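Local coordinates for protein amidase, hydantoinase/carbamoylase family (Burkholderia vietnamiensis, PDB 5I4M) that probably hydrolyses N-carbamoyl-L-amino acids as a zinc-dependent amidase of the peptidase M20 family, with two zinc ions per subunit, at residues Gly233-Glu238 / Val315-Asp320. Sequence-based numbering, arbitrary orientation.
Sequences GQRWYE and VLAKMD. With 3PG (3-phosphoglyceric acid), chain E.
Y237 of strand 233-238 donates its hydroxyl to D320 of helix 315-320, the one hydrogen bond between the two segments: OH to OD1 is 2.6 Å. The carboxylate lies nearly coplanar with the phenol ring, 15° apart, at the ring's edge, and accepts through the OD1 lone pair directed away from OD2. D320, also salt-bridged to R324, places this oxygen by turning CG anti to its backbone N (chi1 170°).

The charged pairing of R235 with D320 is looser. R235 NH1 stands 3.8 Å from D320 OD1, a long salt bridge, and also hydrogen-bonds to Q342 on strand 337-350, its stronger polar partner, while Y345 supplies a cation-pi contact. D320 CB covers one face of the guanidinium, and A317 CB approaches R235 NH2 obliquely at 3.8 Å.

Apolar packing fills the rest. R235, extended from CG to NE, runs its methylenes past L316, whose CG lies in the guanidinium plane, 3.8 Å from R235 NE. L316 CD2 rests on the backbone at G233, 3.6 Å from G233 C.

On the strand's other side, Q234 and W236 belong to the 3-phosphoglyceric acid pocket. Q234 NE2 gives the ligand's O2 a weak hydrogen bond of 3.3 Å; W236 meets ligand O1 at its ring edge. The same ligand is gripped by H247 and N296 of the second subunit.

Strand and helix axes run nearly parallel, 9.2 Å apart at closest, as a helix laid over a sheet in the M20 dimerisation domain. The chemistry thus divides by strand face: under the helix, R235 packs on L316, A317 and D320 while its NH1 bonds Q342, and Y237 is bound by D320 alone of the helix segment, whereas Q234 and W236 serve a ligand site shared between subunits.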
loop_
_atom_site.group_PDB
_atom_site.type_symbol
_atom_site.label_atom_id
_atom_site.label_comp_id
_atom_site.label_asym_id
_atom_site.label_seq_id
_atom_site.Cartn_x
_atom_site.Cartn_y
_atom_site.Cartn_z
ATOM N N GLY A 233 -6.908 3.014 27.821
ATOM C CA GLY A 233 -5.522 3.161 27.418
ATOM C C GLY A 233 -5.267 2.602 26.027
ATOM O O GLY A 233 -6.070 1.835 25.495
ATOM N N GLN A 234 -4.126 2.991 25.449
ATOM C CA GLN A 234 -3.761 2.565 24.103
ATOM C C GLN A 234 -2.272 2.258 24.026
ATOM O O GLN A 234 -1.458 2.854 24.737
ATOM C CB GLN A 234 -4.076 3.633 23.053
ATOM C CG GLN A 234 -5.499 4.165 23.085
ATOM C CD GLN A 234 -5.863 4.858 21.782
ATOM O OE1 GLN A 234 -5.681 4.298 20.710
ATOM N NE2 GLN A 234 -6.361 6.086 21.874
ATOM N N ARG A 235 -1.934 1.326 23.141
ATOM C CA ARG A 235 -0.566 1.072 22.714
ATOM C C ARG A 235 -0.591 0.957 21.198
ATOM O O ARG A 235 -1.372 0.171 20.660
ATOM C CB ARG A 235 -0.006 -0.223 23.336
ATOM C CG ARG A 235 0.291 -0.157 24.853
ATOM C CD ARG A 235 0.711 -1.536 25.390
ATOM N NE ARG A 235 0.900 -1.556 26.841
ATOM C CZ ARG A 235 2.085 -1.608 27.437
ATOM N NH1 ARG A 235 3.193 -1.648 26.702
ATOM N NH2 ARG A 235 2.164 -1.637 28.770
ATOM N N TRP A 236 0.242 1.745 20.514
ATOM C CA TRP A 236 0.392 1.671 19.066
ATOM C C TRP A 236 1.797 1.204 18.707
ATOM O O TRP A 236 2.772 1.539 19.387
ATOM C CB TRP A 236 0.161 3.027 18.393
ATOM C CG TRP A 236 -1.224 3.597 18.500
ATOM C CD1 TRP A 236 -2.246 3.172 19.300
ATOM C CD2 TRP A 236 -1.724 4.719 17.767
ATOM N NE1 TRP A 236 -3.362 3.967 19.109
ATOM C CE2 TRP A 236 -3.062 4.923 18.169
ATOM C CE3 TRP A 236 -1.165 5.568 16.800
ATOM C CZ2 TRP A 236 -3.855 5.949 17.639
ATOM C CZ3 TRP A 236 -1.952 6.578 16.267
ATOM C CH2 TRP A 236 -3.282 6.760 16.688
ATOM N N TYR A 237 1.893 0.467 17.602
ATOM C CA TYR A 237 3.151 -0.137 17.181
ATOM C C TYR A 237 3.381 0.107 15.699
ATOM O O TYR A 237 2.436 0.289 14.929
ATOM C CB TYR A 237 3.167 -1.657 17.409
ATOM C CG TYR A 237 2.818 -2.082 18.803
ATOM C CD1 TYR A 237 1.492 -2.121 19.228
ATOM C CD2 TYR A 237 3.806 -2.461 19.696
ATOM C CE1 TYR A 237 1.167 -2.513 20.508
ATOM C CE2 TYR A 237 3.486 -2.867 20.983
ATOM C CZ TYR A 237 2.164 -2.888 21.378
ATOM O OH TYR A 237 1.838 -3.283 22.655
ATOM N N GLU A 238 4.658 0.069 15.317
ATOM C CA GLU A 238 5.096 -0.012 13.933
ATOM C C GLU A 238 5.980 -1.243 13.790
ATOM O O GLU A 238 6.915 -1.436 14.575
ATOM C CB GLU A 238 5.858 1.252 13.512
ATOM C CG GLU A 238 4.956 2.487 13.389
ATOM C CD GLU A 238 5.691 3.750 12.956
ATOM O OE1 GLU A 238 5.010 4.770 12.707
ATOM O OE2 GLU A 238 6.937 3.727 12.852
ATOM N N VAL A 315 -4.449 -5.583 31.474
ATOM C CA VAL A 315 -4.890 -6.352 30.315
ATOM C C VAL A 315 -4.239 -5.822 29.049
ATOM O O VAL A 315 -3.854 -6.592 28.160
ATOM C CB VAL A 315 -6.424 -6.334 30.206
ATOM C CG1 VAL A 315 -6.867 -7.132 28.993
ATOM C CG2 VAL A 315 -7.034 -6.903 31.479
ATOM N N LEU A 316 -4.110 -4.501 28.941
ATOM C CA LEU A 316 -3.420 -3.931 27.789
ATOM C C LEU A 316 -1.965 -4.384 27.755
ATOM O O LEU A 316 -1.418 -4.630 26.679
ATOM C CB LEU A 316 -3.527 -2.405 27.819
ATOM C CG LEU A 316 -2.877 -1.574 26.713
ATOM C CD1 LEU A 316 -3.460 -1.961 25.361
ATOM C CD2 LEU A 316 -3.100 -0.089 26.991
ATOM N N ALA A 317 -1.330 -4.529 28.924
ATOM C CA ALA A 317 0.043 -5.028 28.942
ATOM C C ALA A 317 0.106 -6.497 28.530
ATOM O O ALA A 317 1.072 -6.929 27.883
ATOM C CB ALA A 317 0.659 -4.817 30.325
ATOM N N LYS A 318 -0.906 -7.283 28.907
ATOM C CA LYS A 318 -0.985 -8.679 28.472
ATOM C C LYS A 318 -1.103 -8.777 26.959
ATOM O O LYS A 318 -0.497 -9.654 26.327
ATOM C CB LYS A 318 -2.185 -9.347 29.149
ATOM C CG LYS A 318 -2.467 -10.802 28.786
ATOM C CD LYS A 318 -3.744 -11.266 29.507
ATOM C CE LYS A 318 -4.047 -12.748 29.290
ATOM N NZ LYS A 318 -4.121 -13.130 27.844
ATOM N N MET A 319 -1.887 -7.884 26.359
ATOM C CA MET A 319 -1.993 -7.863 24.906
ATOM C C MET A 319 -0.645 -7.539 24.273
ATOM O O MET A 319 -0.237 -8.183 23.298
ATOM C CB MET A 319 -3.060 -6.849 24.481
ATOM C CG MET A 319 -4.468 -7.161 25.007
ATOM S SD MET A 319 -5.636 -5.797 24.816
ATOM C CE MET A 319 -5.829 -5.727 23.024
ATOM N N ASP A 320 0.052 -6.536 24.816
ATOM C CA ASP A 320 1.399 -6.191 24.371
ATOM C C ASP A 320 2.318 -7.408 24.367
ATOM O O ASP A 320 2.997 -7.688 23.368
ATOM C CB ASP A 320 1.972 -5.096 25.275
ATOM C CG ASP A 320 3.454 -4.844 25.033
ATOM O OD1 ASP A 320 3.802 -4.214 24.014
ATOM O OD2 ASP A 320 4.277 -5.261 25.871
HETATM C C1 3PG E . -7.739 7.566 18.477
HETATM O O1 3PG E . -7.620 6.827 17.483
HETATM O O2 3PG E . -8.392 7.234 19.491
HETATM C C2 3PG E . -7.060 8.904 18.439
HETATM O O3 3PG E . -6.876 9.407 19.775
HETATM C C3 3PG E . -7.939 9.858 17.664
HETATM O O1P 3PG E . -9.165 10.051 18.373
HETATM P P 3PG E . -10.443 10.714 17.592
HETATM O O2P 3PG E . -9.905 11.896 16.822
HETATM O O3P 3PG E . -10.929 9.595 16.681
HETATM O O4P 3PG E . -11.395 11.113 18.733
#